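Local atomic coordinates of ketol-acid reductoisomerase (uncultured archaeon GZfos26G2, PDB entry 4XDY), a protein that catalyses the magnesium-dependent methyl migration in (S)-2-acetolactate and its NADH-linked reduction to (R)-2,3-dihydroxy-isovalerate, a step in branched-chain amino acid biosynthesis. Residues 30-35 with 40-45; 36-41 with 175-180; 78-83 with 170-175. One frame throughout, in Å; residues are numbered along the deposited sequence.

All three contacts lie in the N-terminal Rossmann domain, on the same side of the chain's centre, with centres 9 to 10 Å apart. Contacts 1 and 3 are buried and mainly apolar: each sets a helix against a strand of the same sheet, helix 26-37 on strand 41-50 and helix 165-175 on strand 80-83. Contact 2 is only partly buried and joins the C-terminal ends of those two helices, so its chemistry turns polar, with a serine hydroxyl, a backbone carbonyl and a water. Ile40 serves contacts 1 and 2, while Ala175 belongs to the segments of contacts 2 and 3; contact 3 is nested within the chain loop that contact 2 closes.

Contact 1 (30-35 with 40-45); sequences AQANCL and INVVIG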
# COMPACT_ATOMS: atom_id res chain seq x y z
N ALA A 30 20.35 6.15 -2.19
CA ALA A 30 20.14 4.87 -1.52
C ALA A 30 21.26 3.89 -1.79
O ALA A 30 21.78 3.27 -0.84
CB ALA A 30 18.83 4.26 -1.99
N GLN A 31 21.59 3.72 -3.06
CA GLN A 31 22.54 2.66 -3.45
C GLN A 31 23.97 3.00 -2.92
O GLN A 31 24.66 2.13 -2.37
CB GLN A 31 22.55 2.37 -4.91
CG GLN A 31 21.22 1.77 -5.34
CD GLN A 31 21.19 1.18 -6.75
OE1 GLN A 31 20.20 1.30 -7.50
NE2 GLN A 31 22.25 0.63 -7.13
N ALA A 32 24.37 4.21 -3.13
CA ALA A 32 25.66 4.66 -2.60
C ALA A 32 25.84 4.44 -1.10
O ALA A 32 26.90 3.97 -0.64
CB ALA A 32 25.94 6.11 -3.02
N ASN A 33 24.83 4.76 -0.31
CA ASN A 33 24.92 4.60 1.10
C ASN A 33 24.83 3.18 1.55
O ASN A 33 25.47 2.81 2.52
CB ASN A 33 23.88 5.45 1.79
CG ASN A 33 24.30 6.92 1.86
OD1 ASN A 33 25.16 7.27 2.67
ND2 ASN A 33 23.79 7.76 0.93
N CYS A 34 24.06 2.33 0.84
CA CYS A 34 24.04 0.92 1.22
C CYS A 34 25.41 0.27 0.90
O CYS A 34 25.90 -0.55 1.69
CB CYS A 34 22.88 0.16 0.52
SG CYS A 34 21.25 0.77 1.07
N LEU A 35 25.97 0.61 -0.25
CA LEU A 35 27.25 0.11 -0.66
C LEU A 35 28.35 0.57 0.34
O LEU A 35 29.15 -0.24 0.82
CB LEU A 35 27.62 0.56 -2.04
CG LEU A 35 26.88 -0.17 -3.21
CD1 LEU A 35 27.08 0.64 -4.51
CD2 LEU A 35 27.35 -1.59 -3.41
N ILE A 40 31.96 -1.09 0.82
CA ILE A 40 32.47 -0.97 -0.57
C ILE A 40 32.96 0.44 -0.80
O ILE A 40 32.39 1.37 -0.28
CB ILE A 40 31.37 -1.37 -1.63
CG1 ILE A 40 30.73 -2.75 -1.27
CG2 ILE A 40 31.88 -1.24 -3.07
CD1 ILE A 40 31.68 -3.87 -0.84
N ASN A 41 34.00 0.57 -1.59
CA ASN A 41 34.57 1.85 -1.92
C ASN A 41 33.70 2.54 -3.00
O ASN A 41 33.59 2.04 -4.12
CB ASN A 41 36.02 1.72 -2.44
CG ASN A 41 36.75 3.09 -2.55
OD1 ASN A 41 37.44 3.40 -3.54
ND2 ASN A 41 36.63 3.89 -1.49
N VAL A 42 33.10 3.69 -2.66
CA VAL A 42 32.24 4.42 -3.62
C VAL A 42 32.71 5.82 -3.88
O VAL A 42 33.06 6.53 -2.91
CB VAL A 42 30.78 4.52 -3.08
CG1 VAL A 42 29.89 5.32 -4.05
CG2 VAL A 42 30.22 3.13 -2.81
N VAL A 43 32.64 6.27 -5.13
CA VAL A 43 32.79 7.69 -5.41
C VAL A 43 31.55 8.16 -6.14
O VAL A 43 30.91 7.33 -6.82
CB VAL A 43 34.08 8.03 -6.16
CG1 VAL A 43 35.26 7.50 -5.32
CG2 VAL A 43 34.11 7.47 -7.56
N ILE A 44 31.15 9.39 -5.83
CA ILE A 44 29.98 10.04 -6.51
C ILE A 44 30.44 10.86 -7.67
O ILE A 44 31.30 11.75 -7.53
CB ILE A 44 29.14 10.88 -5.56
CG1 ILE A 44 28.75 10.08 -4.32
CG2 ILE A 44 27.90 11.43 -6.28
CD1 ILE A 44 27.97 8.77 -4.63
N GLY A 45 29.85 10.59 -8.82
CA GLY A 45 29.91 11.46 -10.01
C GLY A 45 28.65 12.34 -10.01
O GLY A 45 27.53 11.83 -10.06
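The flat group here is the carbonyl of Leu35, approached at its oxygen by Ile40: Ile40 N donates to Leu35 O at 2.9 Å, fairly straight (160° at the hydrogen) but tilted 33° from the carbonyl plane. Ile40 CB also lies 3.5 Å from Leu35 O, so the first carbon of the side chain packs against the same oxygen that its amide binds. Beyond this bond the contact is aliphatic. The axes of 30-35 and 41-45 come within 8.5 Å and run roughly antiparallel, and every second residue, Ile40 in the loop and then Val42 and Ile44 in the strand, meets the helix. With CG1 anti to the backbone N (chi1 178°), the two methyls of Val42 fork, CG2 to Leu35 CB at 3.7 Å and CG1 to Ala32 CB at 4.2 Å. Farther along, Ile44 stretches CD1 to within 3.7 Å of Ala32 CB. Alanine suits this position because its single methyl lets the backbone of the helix come close to the strand, and the branched strand residues fill in around it. Leu35 CD2 and Ile40 CG1 meet at 4.2 Å where their chains cross obliquely. In this beta-alpha-beta unit, then, close packing of aliphatic groups seats helix against strand, while one backbone bond ties the helix end to the returning chain.

Contact 2 (36-41 with 175-180); sequences KDSGIN and AMHWTK
Ser38 overlaps the last turn of helix 165-175, its CB 3.2 Å from Ala175 O. The hydrogen bond that Ser38 OG donates to Ala175 O is short, 2.6 Å, and lies in the carbonyl plane, with an angle of 146° at the oxygen. Placing OG beside the backbone N (chi1 -74°) directs it at this acceptor. Ser38 OG is also 3.5 Å from His177 NE2, approaching the ring obliquely. A water sits in the ring plane at the imidazole edge, 2.8 Å from His177 NE2, and donates a weak bond to Ser38 OG. Tyr145 closes the group, bonding Ser38 OG with its hydroxyl and stacking its ring on His177. Deeper in, Ala175 CB packs 4.0 Å from Ile40 CG1. Both helices end in Schellman motifs with positive phi; glycine adopts it without strain at Gly39, and His177 takes it up at the other end. With an alanine in place of Ser38, Ala175 O would probably lose this donor and Tyr145 OH its hydroxyl partner. Since carbonyls in the final turn of a helix run short of onward amide donors, a small hydroxyl residue suits this place: Ser38 supplies one helix end with a hydrogen from the other.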
# COMPACT_ATOMS: atom_id res chain seq x y z
N LYS A 36 28.33 1.85 0.64
CA LYS A 36 29.33 2.39 1.61
C LYS A 36 29.21 1.74 3.01
O LYS A 36 30.19 1.30 3.59
CB LYS A 36 29.27 3.90 1.65
CG LYS A 36 30.31 4.44 2.67
CD LYS A 36 30.56 5.94 2.62
CE LYS A 36 29.45 6.80 3.21
NZ LYS A 36 29.20 6.76 4.69
N ASP A 37 27.99 1.54 3.48
CA ASP A 37 27.70 0.90 4.74
C ASP A 37 28.15 -0.56 4.78
O ASP A 37 28.45 -1.03 5.84
CB ASP A 37 26.19 0.93 5.11
CG ASP A 37 25.69 2.30 5.58
OD1 ASP A 37 26.48 3.26 5.63
OD2 ASP A 37 24.46 2.41 5.85
N SER A 38 28.20 -1.25 3.63
CA SER A 38 28.66 -2.61 3.49
C SER A 38 30.16 -2.67 3.24
O SER A 38 30.66 -3.74 3.04
CB SER A 38 27.89 -3.28 2.32
OG SER A 38 26.58 -3.52 2.79
N GLY A 39 30.86 -1.54 3.27
CA GLY A 39 32.29 -1.56 3.19
C GLY A 39 32.80 -1.46 1.81
O GLY A 39 33.98 -1.64 1.60
N ILE A 40 31.96 -1.09 0.82
CA ILE A 40 32.47 -0.97 -0.57
C ILE A 40 32.96 0.44 -0.80
O ILE A 40 32.39 1.37 -0.28
CB ILE A 40 31.37 -1.37 -1.63
CG1 ILE A 40 30.73 -2.75 -1.27
CG2 ILE A 40 31.88 -1.24 -3.07
CD1 ILE A 40 31.68 -3.87 -0.84
N ASN A 41 34.00 0.57 -1.59
CA ASN A 41 34.57 1.85 -1.92
C ASN A 41 33.70 2.54 -3.00
O ASN A 41 33.59 2.04 -4.12
CB ASN A 41 36.02 1.72 -2.44
CG ASN A 41 36.75 3.09 -2.55
OD1 ASN A 41 37.44 3.40 -3.54
ND2 ASN A 41 36.63 3.89 -1.49
N ALA A 175 25.87 -7.01 -1.52
CA ALA A 175 26.40 -5.88 -0.71
C ALA A 175 25.26 -4.85 -0.36
O ALA A 175 25.24 -4.23 0.72
CB ALA A 175 27.51 -5.20 -1.43
N MET A 176 24.30 -4.69 -1.29
CA MET A 176 23.10 -3.83 -1.02
C MET A 176 21.99 -4.53 -0.31
O MET A 176 20.97 -3.91 0.03
CB MET A 176 22.62 -3.14 -2.32
CG MET A 176 23.63 -2.16 -2.84
SD MET A 176 23.20 -1.18 -4.28
CE MET A 176 23.18 -2.44 -5.55
N HIS A 177 22.20 -5.82 0.01
CA HIS A 177 21.26 -6.63 0.80
C HIS A 177 19.93 -6.97 0.09
O HIS A 177 18.94 -7.41 0.73
CB HIS A 177 20.99 -6.01 2.16
CG HIS A 177 22.21 -5.90 3.06
ND1 HIS A 177 22.11 -5.52 4.38
CD2 HIS A 177 23.53 -6.12 2.83
CE1 HIS A 177 23.32 -5.50 4.93
NE2 HIS A 177 24.20 -5.80 4.00
N TRP A 178 19.90 -6.80 -1.22
CA TRP A 178 18.69 -7.11 -1.99
C TRP A 178 18.47 -8.63 -2.00
O TRP A 178 17.38 -9.10 -2.12
CB TRP A 178 18.81 -6.64 -3.44
CG TRP A 178 18.97 -5.14 -3.67
CD1 TRP A 178 19.00 -4.15 -2.73
CD2 TRP A 178 19.23 -4.52 -4.91
NE1 TRP A 178 19.29 -2.93 -3.30
CE2 TRP A 178 19.41 -3.12 -4.65
CE3 TRP A 178 19.36 -4.97 -6.21
CZ2 TRP A 178 19.72 -2.21 -5.66
CZ3 TRP A 178 19.65 -4.06 -7.20
CH2 TRP A 178 19.82 -2.71 -6.90
N THR A 179 19.57 -9.38 -1.87
CA THR A 179 19.49 -10.84 -1.76
C THR A 179 18.73 -11.31 -0.55
O THR A 179 18.23 -12.45 -0.56
CB THR A 179 20.96 -11.43 -1.71
OG1 THR A 179 21.77 -10.63 -0.84
CG2 THR A 179 21.55 -11.41 -3.03
N LYS A 180 18.55 -10.46 0.47
CA LYS A 180 17.71 -10.85 1.58
C LYS A 180 16.24 -11.04 1.18
O LYS A 180 15.49 -11.87 1.74
CB LYS A 180 17.89 -9.93 2.76
CG LYS A 180 19.33 -9.93 3.28
CD LYS A 180 19.42 -9.11 4.53
CE LYS A 180 20.84 -8.82 4.90
NZ LYS A 180 21.51 -10.08 5.30
O HOH W 1 26.82 -6.66 3.95

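Contact 3 (78-83 with 170-175); sequences GDVVHI and LAMTKA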
# COMPACT_ATOMS: atom_id res chain seq x y z
N GLY A 78 36.23 4.94 -11.42
CA GLY A 78 35.45 3.77 -11.08
C GLY A 78 35.86 2.55 -11.90
O GLY A 78 36.02 2.63 -13.11
N ASP A 79 35.92 1.42 -11.22
CA ASP A 79 35.99 0.13 -11.91
C ASP A 79 34.59 -0.26 -12.45
O ASP A 79 34.48 -0.94 -13.46
CB ASP A 79 36.45 -0.92 -10.92
CG ASP A 79 37.84 -0.62 -10.38
OD1 ASP A 79 38.70 -0.44 -11.23
OD2 ASP A 79 38.02 -0.44 -9.15
N VAL A 80 33.57 0.14 -11.68
CA VAL A 80 32.16 0.03 -12.08
C VAL A 80 31.63 1.44 -12.22
O VAL A 80 31.77 2.23 -11.32
CB VAL A 80 31.30 -0.78 -11.07
CG1 VAL A 80 29.86 -0.91 -11.60
CG2 VAL A 80 31.89 -2.17 -10.89
N VAL A 81 31.09 1.75 -13.40
CA VAL A 81 30.52 3.08 -13.65
C VAL A 81 28.98 2.89 -13.68
O VAL A 81 28.48 2.30 -14.60
CB VAL A 81 31.01 3.66 -14.96
CG1 VAL A 81 30.32 4.99 -15.27
CG2 VAL A 81 32.53 3.90 -14.90
N HIS A 82 28.35 3.28 -12.59
CA HIS A 82 26.97 2.86 -12.34
C HIS A 82 26.08 4.09 -12.54
O HIS A 82 26.14 5.04 -11.74
CB HIS A 82 26.89 2.34 -10.94
CG HIS A 82 25.55 1.81 -10.54
ND1 HIS A 82 24.62 1.39 -11.45
CD2 HIS A 82 25.00 1.58 -9.33
CE1 HIS A 82 23.56 0.92 -10.83
NE2 HIS A 82 23.75 1.05 -9.54
N ILE A 83 25.29 4.04 -13.61
CA ILE A 83 24.55 5.20 -14.14
C ILE A 83 23.21 5.26 -13.41
O ILE A 83 22.33 4.45 -13.69
CB ILE A 83 24.46 5.17 -15.65
CG1 ILE A 83 25.87 5.34 -16.25
CG2 ILE A 83 23.61 6.34 -16.16
CD1 ILE A 83 25.95 5.16 -17.72
N LEU A 170 26.01 -9.55 -9.39
CA LEU A 170 25.39 -10.22 -8.27
C LEU A 170 25.96 -9.72 -6.94
O LEU A 170 25.26 -9.61 -5.92
CB LEU A 170 25.49 -11.77 -8.38
CG LEU A 170 24.71 -12.40 -9.52
CD1 LEU A 170 25.11 -13.86 -9.65
CD2 LEU A 170 23.19 -12.39 -9.30
N ALA A 171 27.28 -9.49 -6.96
CA ALA A 171 27.99 -9.10 -5.75
C ALA A 171 27.41 -7.77 -5.26
O ALA A 171 27.19 -7.58 -4.07
CB ALA A 171 29.45 -8.97 -6.02
N MET A 172 27.17 -6.88 -6.22
CA MET A 172 26.58 -5.56 -5.88
C MET A 172 25.24 -5.74 -5.15
O MET A 172 24.98 -5.07 -4.14
CB MET A 172 26.47 -4.71 -7.15
CG MET A 172 27.73 -4.10 -7.63
SD MET A 172 27.54 -3.29 -9.20
CE MET A 172 26.63 -1.80 -8.67
N THR A 173 24.42 -6.69 -5.60
CA THR A 173 23.09 -6.88 -4.99
C THR A 173 23.16 -7.48 -3.63
O THR A 173 22.38 -7.20 -2.72
CB THR A 173 22.11 -7.71 -5.85
OG1 THR A 173 22.51 -9.10 -5.86
CG2 THR A 173 21.94 -7.11 -7.28
N LYS A 174 24.21 -8.30 -3.42
CA LYS A 174 24.39 -8.85 -2.08
C LYS A 174 24.89 -7.78 -1.09
O LYS A 174 24.41 -7.71 0.04
CB LYS A 174 25.39 -10.03 -2.13
CG LYS A 174 25.52 -10.61 -0.70
CD LYS A 174 26.37 -11.85 -0.56
CE LYS A 174 26.26 -12.30 0.92
NZ LYS A 174 26.74 -13.69 0.88
N ALA A 175 25.87 -7.01 -1.52
CA ALA A 175 26.40 -5.88 -0.71
C ALA A 175 25.26 -4.85 -0.36
O ALA A 175 25.24 -4.23 0.72
CB ALA A 175 27.51 -5.20 -1.43
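Strand 80-83 and helix 165-175 keep well apart, the CA atoms of Val80 and Met172 being 10.0 Å from each other, so it takes a long side chain to span the gap. Met172 provides it. The chain leaves the helix extended through chi2, and the bend at chi3 (74°) swings CE out of the line of the extended chain, which leaves SD facing Val80 and CE over His82. The side chains of Met172 and Val80 reach toward each other tip to tip, with Met172 SD 4.1 Å from Val80 CG1. Met172 CE sits over one face of the His82 imidazole, 4.2 Å from the ring centroid and 25° off the normal, a CH-pi contact displaced toward the CD2 and NE2 rim; CE is 3.8 Å from His82 CD2. Val80 and His82 stand two residues apart on the strand, so both point to the helix side of the sheet, while Val81 and Ile83 face helix 90-98. Methionine suits the position because it is long, flexible and apolar at its end. Histidine suits the buried site opposite: its imidazole offers a flat face to the methyl, and its NE2 has a weak hydrogen bond with Gln31 NE2 of helix 26-37. Helices on both sides of a largely parallel sheet are common to alpha/beta sandwiches; here the layering belongs to the N-terminal Rossmann domain that binds the dinucleotide, the His82 side chain lying about 7 Å from it.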